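Local coordinates for protein 455aa long hypothetical phospho-sugar mutase (Sulfolobus tokodaii, PDB 2F7L) that interconverts the 6-phosphate and 1-phosphate forms of glucosamine and galactosamine on the way to UDP-N-acetylhexosamines, using magnesium as cofactor, at residues A[38-43]-A[90-95]; A[32-37]-A[108-113]; A[26-31]-A[62-67]; A[73-78]-A[150-155]; A[44-49]-A[180-185]. One frame throughout, in Å; residues are numbered along the deposited sequence.

In the fold
Contacts 1, 2 and 3 lie within the first alpha/beta/alpha domain. Contact 1 pairs two inner strands, contact 2 lays the end of helix 20-34 against the neighbouring strand, and contact 3 packs that helix on the end of helix 50-63. Their centres lie about 8 Å (1 and 2), 10 Å (2 and 3) and 11 Å (1 and 3) apart. Contacts 4 and 5, centres about 13 Å apart, join this domain to the second and meet where A74 N bonds to R44 O. Both come close to the probable magnesium site: the side chains of P77 and D45 are about 4 Å from those of D245 and D243, respectively. Contact 1 is also near it; contact 3 is remote.

Contact 1: A[38-43]-A[90-95]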
# COMPACT_ATOMS: atom_id res chain seq x y z
N SER A 38 1.40 -7.15 27.33
CA SER A 38 1.44 -6.13 26.31
C SER A 38 0.02 -5.98 25.78
O SER A 38 -0.75 -6.96 25.69
CB SER A 38 2.40 -6.53 25.19
OG SER A 38 2.01 -7.75 24.62
N LYS A 39 -0.35 -4.74 25.46
CA LYS A 39 -1.68 -4.44 24.97
C LYS A 39 -1.68 -4.51 23.46
O LYS A 39 -1.06 -3.67 22.81
CB LYS A 39 -2.10 -3.06 25.46
CG LYS A 39 -2.32 -3.00 26.96
CD LYS A 39 -2.39 -1.58 27.42
CE LYS A 39 -2.97 -1.50 28.81
NZ LYS A 39 -2.38 -2.56 29.67
N ILE A 40 -2.37 -5.51 22.91
CA ILE A 40 -2.39 -5.72 21.46
C ILE A 40 -3.75 -5.62 20.82
O ILE A 40 -4.68 -6.32 21.20
CB ILE A 40 -1.79 -7.10 21.06
CG1 ILE A 40 -0.35 -7.23 21.56
CG2 ILE A 40 -1.83 -7.26 19.56
CD1 ILE A 40 0.59 -6.19 21.02
N LEU A 41 -3.85 -4.78 19.81
CA LEU A 41 -5.11 -4.58 19.10
C LEU A 41 -5.23 -5.55 17.91
O LEU A 41 -4.33 -5.61 17.07
CB LEU A 41 -5.18 -3.14 18.62
CG LEU A 41 -6.51 -2.45 18.32
CD1 LEU A 41 -6.40 -1.73 17.00
CD2 LEU A 41 -7.66 -3.45 18.27
N VAL A 42 -6.32 -6.29 17.84
CA VAL A 42 -6.54 -7.23 16.74
C VAL A 42 -7.70 -6.78 15.86
O VAL A 42 -8.79 -6.54 16.35
CB VAL A 42 -6.87 -8.65 17.27
CG1 VAL A 42 -7.09 -9.59 16.11
CG2 VAL A 42 -5.75 -9.15 18.17
N GLY A 43 -7.47 -6.67 14.55
CA GLY A 43 -8.53 -6.24 13.64
C GLY A 43 -8.51 -7.05 12.36
O GLY A 43 -7.62 -7.89 12.20
N GLY A 90 1.19 -2.65 20.00
CA GLY A 90 1.28 -3.18 18.65
C GLY A 90 -0.06 -3.80 18.27
O GLY A 90 -1.03 -3.74 19.03
N GLY A 91 -0.13 -4.41 17.10
CA GLY A 91 -1.36 -5.05 16.71
C GLY A 91 -1.14 -6.07 15.62
O GLY A 91 -0.06 -6.15 15.04
N VAL A 92 -2.16 -6.88 15.37
CA VAL A 92 -2.08 -7.85 14.31
C VAL A 92 -3.39 -7.78 13.51
O VAL A 92 -4.48 -7.88 14.07
CB VAL A 92 -1.76 -9.27 14.85
CG1 VAL A 92 -1.95 -9.30 16.32
CG2 VAL A 92 -2.59 -10.32 14.16
N VAL A 93 -3.25 -7.54 12.21
CA VAL A 93 -4.37 -7.43 11.27
C VAL A 93 -4.47 -8.73 10.42
O VAL A 93 -3.47 -9.23 9.87
CB VAL A 93 -4.15 -6.23 10.30
CG1 VAL A 93 -5.34 -6.05 9.45
CG2 VAL A 93 -3.85 -4.98 11.06
N ILE A 94 -5.69 -9.27 10.30
CA ILE A 94 -5.95 -10.47 9.51
C ILE A 94 -6.28 -9.99 8.12
O ILE A 94 -7.40 -9.54 7.88
CB ILE A 94 -7.17 -11.29 10.06
CG1 ILE A 94 -6.81 -11.97 11.38
CG2 ILE A 94 -7.54 -12.41 9.09
CD1 ILE A 94 -6.18 -11.06 12.39
N THR A 95 -5.31 -10.09 7.21
CA THR A 95 -5.49 -9.60 5.85
C THR A 95 -4.50 -10.18 4.84
O THR A 95 -3.39 -10.60 5.20
CB THR A 95 -5.35 -8.05 5.82
OG1 THR A 95 -5.79 -7.54 4.56
CG2 THR A 95 -3.89 -7.64 6.06
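Two parallel inner strands of the mixed sheet of the first domain, 39-43 and 90-94, pair here, with L41, V42 and G43 lying beside G91, V92 and V93. Their axes come within 4.6 Å and diverge by 20°. Four backbone bonds hold the pair, with donors from both strands: L41 N to G90 O (3.1 Å), V92 N to L41 O (3.0 Å), G43 N to V92 O (3.3 Å) and I94 N to G43 O (3.0 Å). The carbonyls G90 O, V92 O and G43 O each also receive a CA-H from the partner strand, those of I40, V42 and V93.

The sheet is the middle layer of an alpha/beta/alpha sandwich, and the two strands show a different surface to each helix layer. On one face I40, V42, V92 and I94 form an apolar band, where helix 50-63 covers V42 and I94. I40 CG2 stands anti to the backbone N (CG1 at chi1 -58°), which brings this methyl against V92 CG1 at 3.8 Å and over the bare CA of G91. One step along, V42 CG1 points anti to its own N and meets I94 CD1 at 4.1 Å, the two side chains crossing obliquely. The other face carries L41 and V93, separated by G91 and G43, and takes helix 76-86: L41 rests on A82, V93 on T76 and L79. Past the strand end T95 turns OG1 to the backbone N of S97, the serine probably phosphorylated during catalysis, unmodified here. At the far end K39 NZ forms a salt bridge with E67.

Contact 2: A[32-37]-A[108-113]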
# COMPACT_ATOMS: atom_id res chain seq x y z
N THR A 32 4.67 -13.88 22.14
CA THR A 32 5.87 -14.01 22.91
C THR A 32 6.79 -12.84 22.56
O THR A 32 7.48 -12.30 23.43
CB THR A 32 6.57 -15.33 22.62
OG1 THR A 32 5.76 -16.42 23.09
CG2 THR A 32 7.91 -15.37 23.29
N PHE A 33 6.78 -12.44 21.30
CA PHE A 33 7.59 -11.34 20.81
C PHE A 33 7.26 -9.99 21.46
O PHE A 33 8.15 -9.18 21.75
CB PHE A 33 7.40 -11.23 19.31
CG PHE A 33 7.92 -9.96 18.73
CD1 PHE A 33 9.28 -9.77 18.52
CD2 PHE A 33 7.03 -8.94 18.35
CE1 PHE A 33 9.76 -8.60 17.95
CE2 PHE A 33 7.50 -7.75 17.77
CZ PHE A 33 8.87 -7.59 17.57
N PHE A 34 5.97 -9.73 21.66
CA PHE A 34 5.53 -8.48 22.27
C PHE A 34 5.69 -8.53 23.79
O PHE A 34 5.80 -7.50 24.44
CB PHE A 34 4.06 -8.19 21.93
CG PHE A 34 3.84 -7.61 20.56
CD1 PHE A 34 4.34 -6.36 20.24
CD2 PHE A 34 3.06 -8.29 19.62
CE1 PHE A 34 4.07 -5.77 18.99
CE2 PHE A 34 2.78 -7.72 18.36
CZ PHE A 34 3.29 -6.45 18.04
N GLY A 35 5.68 -9.72 24.37
CA GLY A 35 5.84 -9.82 25.80
C GLY A 35 4.56 -9.95 26.59
O GLY A 35 3.46 -9.65 26.10
N LYS A 36 4.68 -10.41 27.84
CA LYS A 36 3.52 -10.59 28.71
C LYS A 36 2.95 -9.23 29.10
O LYS A 36 3.70 -8.28 29.28
CB LYS A 36 3.92 -11.35 29.97
CG LYS A 36 4.46 -12.74 29.72
CD LYS A 36 5.00 -13.33 31.01
CE LYS A 36 5.46 -14.77 30.81
NZ LYS A 36 5.55 -15.52 32.12
N ASN A 37 1.63 -9.15 29.21
CA ASN A 37 0.92 -7.92 29.58
C ASN A 37 0.99 -6.82 28.55
O ASN A 37 0.70 -5.66 28.86
CB ASN A 37 1.45 -7.38 30.89
CG ASN A 37 1.29 -8.35 32.00
OD1 ASN A 37 2.23 -8.60 32.76
ND2 ASN A 37 0.09 -8.91 32.13
N VAL A 108 1.66 -7.80 11.10
CA VAL A 108 1.87 -7.45 12.49
C VAL A 108 2.46 -6.06 12.54
O VAL A 108 3.51 -5.80 11.97
CB VAL A 108 2.74 -8.53 13.26
CG1 VAL A 108 3.13 -9.65 12.32
CG2 VAL A 108 3.92 -7.89 13.94
N VAL A 109 1.74 -5.16 13.21
CA VAL A 109 2.18 -3.79 13.35
C VAL A 109 2.79 -3.51 14.71
O VAL A 109 2.21 -3.81 15.74
CB VAL A 109 1.03 -2.80 13.07
CG1 VAL A 109 -0.27 -3.53 13.03
CG2 VAL A 109 1.01 -1.70 14.10
N ASP A 110 3.98 -2.92 14.68
CA ASP A 110 4.71 -2.58 15.89
C ASP A 110 4.21 -1.32 16.60
O ASP A 110 3.28 -0.66 16.16
CB ASP A 110 6.20 -2.42 15.58
CG ASP A 110 7.05 -2.31 16.82
OD1 ASP A 110 7.19 -3.31 17.54
OD2 ASP A 110 7.56 -1.21 17.10
N LYS A 111 4.86 -1.03 17.73
CA LYS A 111 4.55 0.09 18.62
C LYS A 111 4.32 1.44 17.94
O LYS A 111 3.51 2.22 18.40
CB LYS A 111 5.69 0.21 19.63
CG LYS A 111 5.52 1.25 20.71
CD LYS A 111 6.56 1.06 21.85
CE LYS A 111 7.97 1.60 21.53
NZ LYS A 111 8.73 0.82 20.53
N ASP A 112 5.03 1.68 16.84
CA ASP A 112 4.95 2.94 16.10
C ASP A 112 3.81 3.07 15.07
O ASP A 112 3.63 4.13 14.49
CB ASP A 112 6.32 3.22 15.43
CG ASP A 112 6.82 2.06 14.54
OD1 ASP A 112 7.99 2.14 14.07
OD2 ASP A 112 6.06 1.09 14.30
N GLY A 113 3.05 2.01 14.84
CA GLY A 113 1.95 2.08 13.90
C GLY A 113 2.31 1.55 12.53
O GLY A 113 1.46 1.42 11.65
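V109 enters this contact through its backbone: its N is hydrogen-bonded to G91 O of the neighbouring strand, and its carbonyl oxygen lies at the edge of the F34 ring, near the ring plane, with V109 O 3.7 Å from F34 CZ.

F34 does most of the touching. Its CG lies anti to the carbonyl carbon (chi1 -80°), and from there the ring reaches over to the strand, with CZ foremost. V108 CG2 comes at F34 CZ obliquely at 4.4 Å. One face of the F34 ring is taken by its sequence neighbour, with F33 CD2 4.0 Å above the ring centre.

This is the C-terminal end of helix 20-34, one of the outer helices of the alpha/beta/alpha sandwich, closing over the end of strand 103-109. F34 also touches I40 and G90 of the next two strands. G35, with positive phi, is the first residue to leave the helix.

The carboxylate oxygen D110 OD1 sits beside both phenylalanine rings, 4.2 Å from F34 CE1 and 4.5 Å from F33 CE2. Both approaches are oblique to the rings. The same oxygen has a long, weak ion pair with K120 of helix 118-130, the helix on which F33 also packs, so F33 and the carboxylate share a neighbour there. Beyond V109 the chain folds back in a type I turn from D110 to G113, closed by G113 N to D110 O at 3.0 Å.

Contact 3: A[26-31]-A[62-67]; sequences LSKAIG and LSVGVE
Apolar packing carries most of this contact, and it centres on V64 and G31, whose CA atoms stand 5.9 Å apart. V64 splits its two methyls over the helix surface. CG1, anti to the carbonyl carbon, rests against K28, with V64 CG1 3.9 Å from K28 O and 4.0 Å from K28 CB; V64 CG2 goes the other way and settles 3.6 Å from G31 CA. V66 adds a second methyl to the same glycine, its CG2 3.7 Å from G31 CA. With no side chain on G31, both valines lie directly on the helix backbone. V66 also reaches back to L61 of the helix just ended and to S38, just before strand 39-44.

The polar-apolar part of the contact is K28 against S63. The lysine chain of K28, bent at chi2, chi3 and chi4, runs past S63, so that its CD and CE methylenes rather than the ammonium group lie beside S63 OG. That hydroxyl is bonded to G60 O within its own helix.

The backbone bonds here serve to shape each segment. In 26-31, G31 N bonds to S27 O at 3.0 Å as part of the regular helix. In 62-67, G65 N reaches L62 O (2.7 Å) and V66 N reaches L61 O. G65, at positive phi, is the C-prime residue of a Schellman motif that stops helix 50-63 and sends the chain into strand 67-73, completing a beta-alpha-beta crossover whose helix packs beside helix 20-34 on one face of the sandwich.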
# COMPACT_ATOMS: atom_id res chain seq x y z
N LEU A 26 1.85 -19.09 14.94
CA LEU A 26 2.33 -17.76 14.58
C LEU A 26 1.90 -16.73 15.64
O LEU A 26 2.59 -15.74 15.85
CB LEU A 26 1.77 -17.40 13.20
CG LEU A 26 2.42 -16.30 12.34
CD1 LEU A 26 1.49 -15.11 12.28
CD2 LEU A 26 3.78 -15.89 12.90
N SER A 27 0.78 -17.00 16.32
CA SER A 27 0.21 -16.14 17.37
C SER A 27 0.91 -16.22 18.72
O SER A 27 0.90 -15.25 19.47
CB SER A 27 -1.25 -16.49 17.59
OG SER A 27 -2.01 -16.11 16.47
N LYS A 28 1.45 -17.39 19.04
CA LYS A 28 2.16 -17.58 20.30
C LYS A 28 3.50 -16.87 20.10
O LYS A 28 4.07 -16.28 21.03
CB LYS A 28 2.46 -19.06 20.56
CG LYS A 28 1.38 -20.06 20.23
CD LYS A 28 0.57 -20.42 21.44
CE LYS A 28 0.36 -21.91 21.52
NZ LYS A 28 1.55 -22.65 21.99
N ALA A 29 4.01 -16.96 18.87
CA ALA A 29 5.28 -16.33 18.53
C ALA A 29 5.14 -14.82 18.59
O ALA A 29 5.94 -14.16 19.24
CB ALA A 29 5.72 -16.77 17.12
N ILE A 30 4.11 -14.28 17.94
CA ILE A 30 3.88 -12.84 17.94
C ILE A 30 3.66 -12.37 19.36
O ILE A 30 4.20 -11.34 19.77
CB ILE A 30 2.65 -12.46 17.08
CG1 ILE A 30 2.95 -12.72 15.60
CG2 ILE A 30 2.31 -10.98 17.28
CD1 ILE A 30 1.71 -12.73 14.69
N GLY A 31 2.89 -13.14 20.12
CA GLY A 31 2.62 -12.77 21.49
C GLY A 31 3.87 -12.84 22.34
O GLY A 31 4.12 -11.97 23.19
N LEU A 62 -3.69 -15.05 24.14
CA LEU A 62 -3.99 -15.23 25.56
C LEU A 62 -3.02 -16.29 26.12
O LEU A 62 -2.39 -16.08 27.16
CB LEU A 62 -5.46 -15.64 25.76
CG LEU A 62 -6.51 -14.59 25.36
CD1 LEU A 62 -7.90 -15.17 25.43
CD2 LEU A 62 -6.42 -13.36 26.25
N SER A 63 -2.85 -17.40 25.41
CA SER A 63 -1.95 -18.45 25.87
C SER A 63 -0.56 -17.92 26.25
O SER A 63 0.16 -18.53 27.03
CB SER A 63 -1.80 -19.57 24.82
OG SER A 63 -1.12 -19.12 23.66
N VAL A 64 -0.19 -16.78 25.69
CA VAL A 64 1.11 -16.25 26.03
C VAL A 64 1.06 -14.95 26.85
O VAL A 64 2.01 -14.14 26.84
CB VAL A 64 1.98 -16.10 24.78
CG1 VAL A 64 2.30 -17.48 24.25
CG2 VAL A 64 1.26 -15.27 23.72
N GLY A 65 -0.06 -14.77 27.55
CA GLY A 65 -0.25 -13.62 28.43
C GLY A 65 -0.42 -12.24 27.84
O GLY A 65 -0.12 -11.25 28.50
N VAL A 66 -0.90 -12.14 26.61
CA VAL A 66 -1.08 -10.82 26.02
C VAL A 66 -2.45 -10.32 26.43
O VAL A 66 -3.38 -11.11 26.57
CB VAL A 66 -0.99 -10.89 24.48
CG1 VAL A 66 -1.49 -9.61 23.87
CG2 VAL A 66 0.46 -11.19 24.05
N GLU A 67 -2.58 -9.01 26.66
CA GLU A 67 -3.88 -8.44 27.02
C GLU A 67 -4.49 -8.10 25.67
O GLU A 67 -4.10 -7.11 25.05
CB GLU A 67 -3.70 -7.16 27.86
CG GLU A 67 -4.95 -6.82 28.71
CD GLU A 67 -5.14 -5.32 29.00
OE1 GLU A 67 -6.26 -4.94 29.43
OE2 GLU A 67 -4.19 -4.52 28.82

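Contact 4: A[73-78]-A[150-155]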
# COMPACT_ATOMS: atom_id res chain seq x y z
N MET A 73 -13.67 -5.15 12.06
CA MET A 73 -13.26 -4.91 10.67
C MET A 73 -12.88 -3.46 10.37
O MET A 73 -13.63 -2.54 10.69
CB MET A 73 -14.35 -5.31 9.70
CG MET A 73 -14.65 -6.77 9.66
SD MET A 73 -15.82 -7.10 8.32
CE MET A 73 -17.39 -6.95 9.30
N ALA A 74 -11.73 -3.25 9.73
CA ALA A 74 -11.34 -1.89 9.41
C ALA A 74 -10.20 -1.83 8.43
O ALA A 74 -9.53 -2.83 8.20
CB ALA A 74 -10.95 -1.15 10.69
N PRO A 75 -10.00 -0.68 7.79
CA PRO A 75 -8.87 -0.59 6.86
C PRO A 75 -7.60 -0.78 7.72
O PRO A 75 -7.61 -0.48 8.93
CB PRO A 75 -9.00 0.84 6.33
CG PRO A 75 -10.44 1.03 6.26
CD PRO A 75 -10.96 0.41 7.54
N THR A 76 -6.52 -1.28 7.12
CA THR A 76 -5.28 -1.47 7.87
C THR A 76 -4.73 -0.13 8.36
O THR A 76 -4.30 -0.03 9.51
CB THR A 76 -4.22 -2.24 7.03
OG1 THR A 76 -4.70 -3.56 6.79
CG2 THR A 76 -2.90 -2.33 7.76
N PRO A 77 -4.75 0.92 7.51
CA PRO A 77 -4.25 2.23 7.94
C PRO A 77 -5.01 2.63 9.22
O PRO A 77 -4.44 3.26 10.13
CB PRO A 77 -4.63 3.16 6.78
CG PRO A 77 -4.83 2.29 5.63
CD PRO A 77 -5.39 1.01 6.19
N ALA A 78 -6.31 2.28 9.27
CA ALA A 78 -7.16 2.58 10.41
C ALA A 78 -6.72 1.84 11.68
O ALA A 78 -6.59 2.44 12.75
CB ALA A 78 -8.60 2.21 10.09
N ARG A 150 -13.06 2.41 19.05
CA ARG A 150 -12.70 3.74 18.57
C ARG A 150 -11.94 3.79 17.27
O ARG A 150 -11.74 4.87 16.74
CB ARG A 150 -11.86 4.46 19.61
CG ARG A 150 -12.50 4.55 20.96
CD ARG A 150 -11.54 5.08 21.98
NE ARG A 150 -10.47 4.15 22.31
CZ ARG A 150 -9.48 4.48 23.13
NH1 ARG A 150 -9.47 5.69 23.66
NH2 ARG A 150 -8.49 3.63 23.41
N VAL A 151 -11.53 2.63 16.76
CA VAL A 151 -10.73 2.59 15.54
C VAL A 151 -11.25 3.35 14.29
O VAL A 151 -10.57 4.26 13.81
CB VAL A 151 -10.32 1.11 15.23
CG1 VAL A 151 -11.23 0.17 15.96
CG2 VAL A 151 -10.32 0.84 13.75
N ILE A 152 -12.43 3.03 13.78
CA ILE A 152 -12.91 3.77 12.61
C ILE A 152 -13.11 5.26 12.99
O ILE A 152 -12.50 6.15 12.38
CB ILE A 152 -14.27 3.24 12.08
CG1 ILE A 152 -14.17 1.76 11.71
CG2 ILE A 152 -14.69 4.05 10.87
CD1 ILE A 152 -13.43 1.47 10.47
N SER A 153 -13.96 5.52 13.98
CA SER A 153 -14.21 6.90 14.39
C SER A 153 -12.93 7.67 14.62
O SER A 153 -12.82 8.80 14.15
CB SER A 153 -15.07 6.97 15.67
OG SER A 153 -14.28 6.89 16.86
N THR A 154 -11.97 7.08 15.34
CA THR A 154 -10.70 7.77 15.61
C THR A 154 -9.96 8.06 14.30
O THR A 154 -9.37 9.13 14.14
CB THR A 154 -9.77 6.91 16.50
OG1 THR A 154 -10.44 6.59 17.72
CG2 THR A 154 -8.50 7.65 16.84
N TYR A 155 -10.02 7.11 13.38
CA TYR A 155 -9.35 7.21 12.09
C TYR A 155 -9.89 8.35 11.25
O TYR A 155 -9.14 9.21 10.80
CB TYR A 155 -9.52 5.87 11.36
CG TYR A 155 -8.91 5.75 9.99
CD1 TYR A 155 -7.53 5.80 9.81
CD2 TYR A 155 -9.71 5.49 8.88
CE1 TYR A 155 -6.96 5.59 8.55
CE2 TYR A 155 -9.18 5.28 7.62
CZ TYR A 155 -7.79 5.32 7.45
OH TYR A 155 -7.25 5.06 6.19
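The starts of helices 76-86 and 151-160 meet with A78 CA and Y155 CA 5.4 Å apart, and the chain leading into the first helix, with P75 as N-cap, lies against the second. The contact sits at the join of the first two alpha/beta/alpha domains of the mutase, beside the probable magnesium loop: T76, just after P75, hydrogen-bonds D243 through its hydroxyl.

The side chains meet at two places. Before the helix, A74 CB fits between V151 CG2 (3.7 Å) and I152 CD1 (3.6 Å). I152 comes in with CG1 beside its backbone N, which brings CD1 on to P75 CD at 4.0 Å, the two side chains crossing at about a right angle.

One turn further along helix 151-160, Y155 has its CG anti to the backbone N (chi1 180°) and lays its ring flat against the start of helix 76-86. P77 lies aslant the ring, its CB 3.8 Å from Y155 CE1, while Y155 OH makes a weak hydrogen bond to D341. Over the ring face, in a CH-pi contact, A78 CB stands 3.6 Å from the Y155 centroid, 14° off the ring normal.

Contact 5: A[44-49]-A[180-185]; sequences RDVRAG and ANSVGA
Two loops run past one another, one following strand 39-44 and the other following strand 174-178, with D45 CA 5.5 Å from V183 CA and V46 CA 5.4 Å from S182 CA. V46 and V183 do the touching. V46 holds CG1 between its own N and carbonyl carbon (chi1 79°), lying against S182 CB and OG, with V46 CG1 3.7 Å from N181 O. V183 answers from the other loop: its CG2 lies 3.7 Å from R44 O and 3.9 Å from D45 CA, a methyl against the R44-D45 backbone.

The polar ends turn elsewhere. D45 OD1 closes an Asx turn with R47 N at 2.8 Å, the N-H arriving from above the carboxylate plane, 51° out of it. D45 OD2 takes R47 NE in a salt bridge (3.0 Å) and also T95 OG1.

With D45 fixing its guanidinium, R47 reaches the backbone oxygens of S97, the serine probably phosphorylated during catalysis, and of N99 and P100. Valine methyls here thus lie against backbone and hydroxyl oxygens, while the charges of 44-49 pair with each other beside S97 and the S182 hydroxyl reaches G242 O, in the loop of the probable magnesium aspartates D241, D243 and D245.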
# COMPACT_ATOMS: atom_id res chain seq x y z
N ARG A 44 -9.45 -6.82 11.44
CA ARG A 44 -9.48 -7.61 10.19
C ARG A 44 -10.15 -6.94 9.00
O ARG A 44 -10.96 -6.03 9.15
CB ARG A 44 -10.19 -8.95 10.42
CG ARG A 44 -11.71 -8.85 10.44
CD ARG A 44 -12.30 -10.17 10.86
NE ARG A 44 -13.45 -10.54 10.05
CZ ARG A 44 -14.71 -10.26 10.36
NH1 ARG A 44 -14.99 -9.60 11.49
NH2 ARG A 44 -15.69 -10.63 9.53
N ASP A 45 -9.81 -7.40 7.80
CA ASP A 45 -10.45 -6.85 6.64
C ASP A 45 -11.66 -7.75 6.36
O ASP A 45 -12.13 -8.48 7.23
CB ASP A 45 -9.48 -6.78 5.46
CG ASP A 45 -9.18 -8.14 4.87
OD1 ASP A 45 -9.78 -9.15 5.30
OD2 ASP A 45 -8.33 -8.18 3.95
N VAL A 46 -12.18 -7.74 5.15
CA VAL A 46 -13.37 -8.53 4.91
C VAL A 46 -13.21 -9.99 4.52
O VAL A 46 -14.19 -10.72 4.51
CB VAL A 46 -14.26 -7.81 3.84
CG1 VAL A 46 -13.72 -8.08 2.43
CG2 VAL A 46 -15.71 -8.26 3.98
N ARG A 47 -11.99 -10.42 4.25
CA ARG A 47 -11.74 -11.77 3.75
C ARG A 47 -12.35 -13.04 4.36
O ARG A 47 -12.76 -13.09 5.50
CB ARG A 47 -10.23 -11.97 3.61
CG ARG A 47 -9.61 -11.08 2.58
CD ARG A 47 -8.13 -10.98 2.79
NE ARG A 47 -7.51 -10.08 1.82
CZ ARG A 47 -7.39 -10.34 0.52
NH1 ARG A 47 -7.83 -11.50 0.02
NH2 ARG A 47 -6.82 -9.44 -0.29
N ALA A 48 -12.38 -14.07 3.53
CA ALA A 48 -12.92 -15.38 3.84
C ALA A 48 -12.60 -16.01 5.20
O ALA A 48 -13.50 -16.54 5.86
CB ALA A 48 -12.54 -16.34 2.74
N GLY A 49 -11.38 -16.01 5.68
CA GLY A 49 -11.26 -16.68 6.97
C GLY A 49 -11.39 -15.77 8.19
O GLY A 49 -10.96 -16.12 9.30
N ALA A 180 -14.13 -2.10 -3.34
CA ALA A 180 -13.92 -3.49 -3.72
C ALA A 180 -14.59 -4.51 -2.82
O ALA A 180 -14.02 -5.54 -2.48
CB ALA A 180 -12.41 -3.79 -3.80
N ASN A 181 -15.83 -4.23 -2.44
CA ASN A 181 -16.59 -5.14 -1.59
C ASN A 181 -15.95 -5.37 -0.23
O ASN A 181 -16.31 -6.31 0.48
CB ASN A 181 -16.78 -6.45 -2.32
CG ASN A 181 -17.69 -6.31 -3.49
OD1 ASN A 181 -17.36 -6.69 -4.62
ND2 ASN A 181 -18.86 -5.76 -3.23
N SER A 182 -15.03 -4.49 0.13
CA SER A 182 -14.36 -4.62 1.39
C SER A 182 -14.35 -3.44 2.37
O SER A 182 -14.90 -2.36 2.16
CB SER A 182 -12.94 -5.08 1.13
OG SER A 182 -12.26 -5.29 2.35
N VAL A 183 -13.68 -3.71 3.47
CA VAL A 183 -13.52 -2.82 4.60
C VAL A 183 -13.36 -1.32 4.31
O VAL A 183 -13.64 -0.47 5.16
CB VAL A 183 -12.37 -3.43 5.47
CG1 VAL A 183 -11.17 -2.51 5.54
CG2 VAL A 183 -12.91 -3.84 6.83
N GLY A 184 -12.92 -0.97 3.11
CA GLY A 184 -12.74 0.44 2.78
C GLY A 184 -14.08 1.17 2.74
O GLY A 184 -14.13 2.39 2.83
N ALA A 185 -15.16 0.42 2.59
CA ALA A 185 -16.49 1.02 2.55
C ALA A 185 -16.94 1.52 3.93
O ALA A 185 -17.91 2.26 4.04
CB ALA A 185 -17.51 -0.01 2.02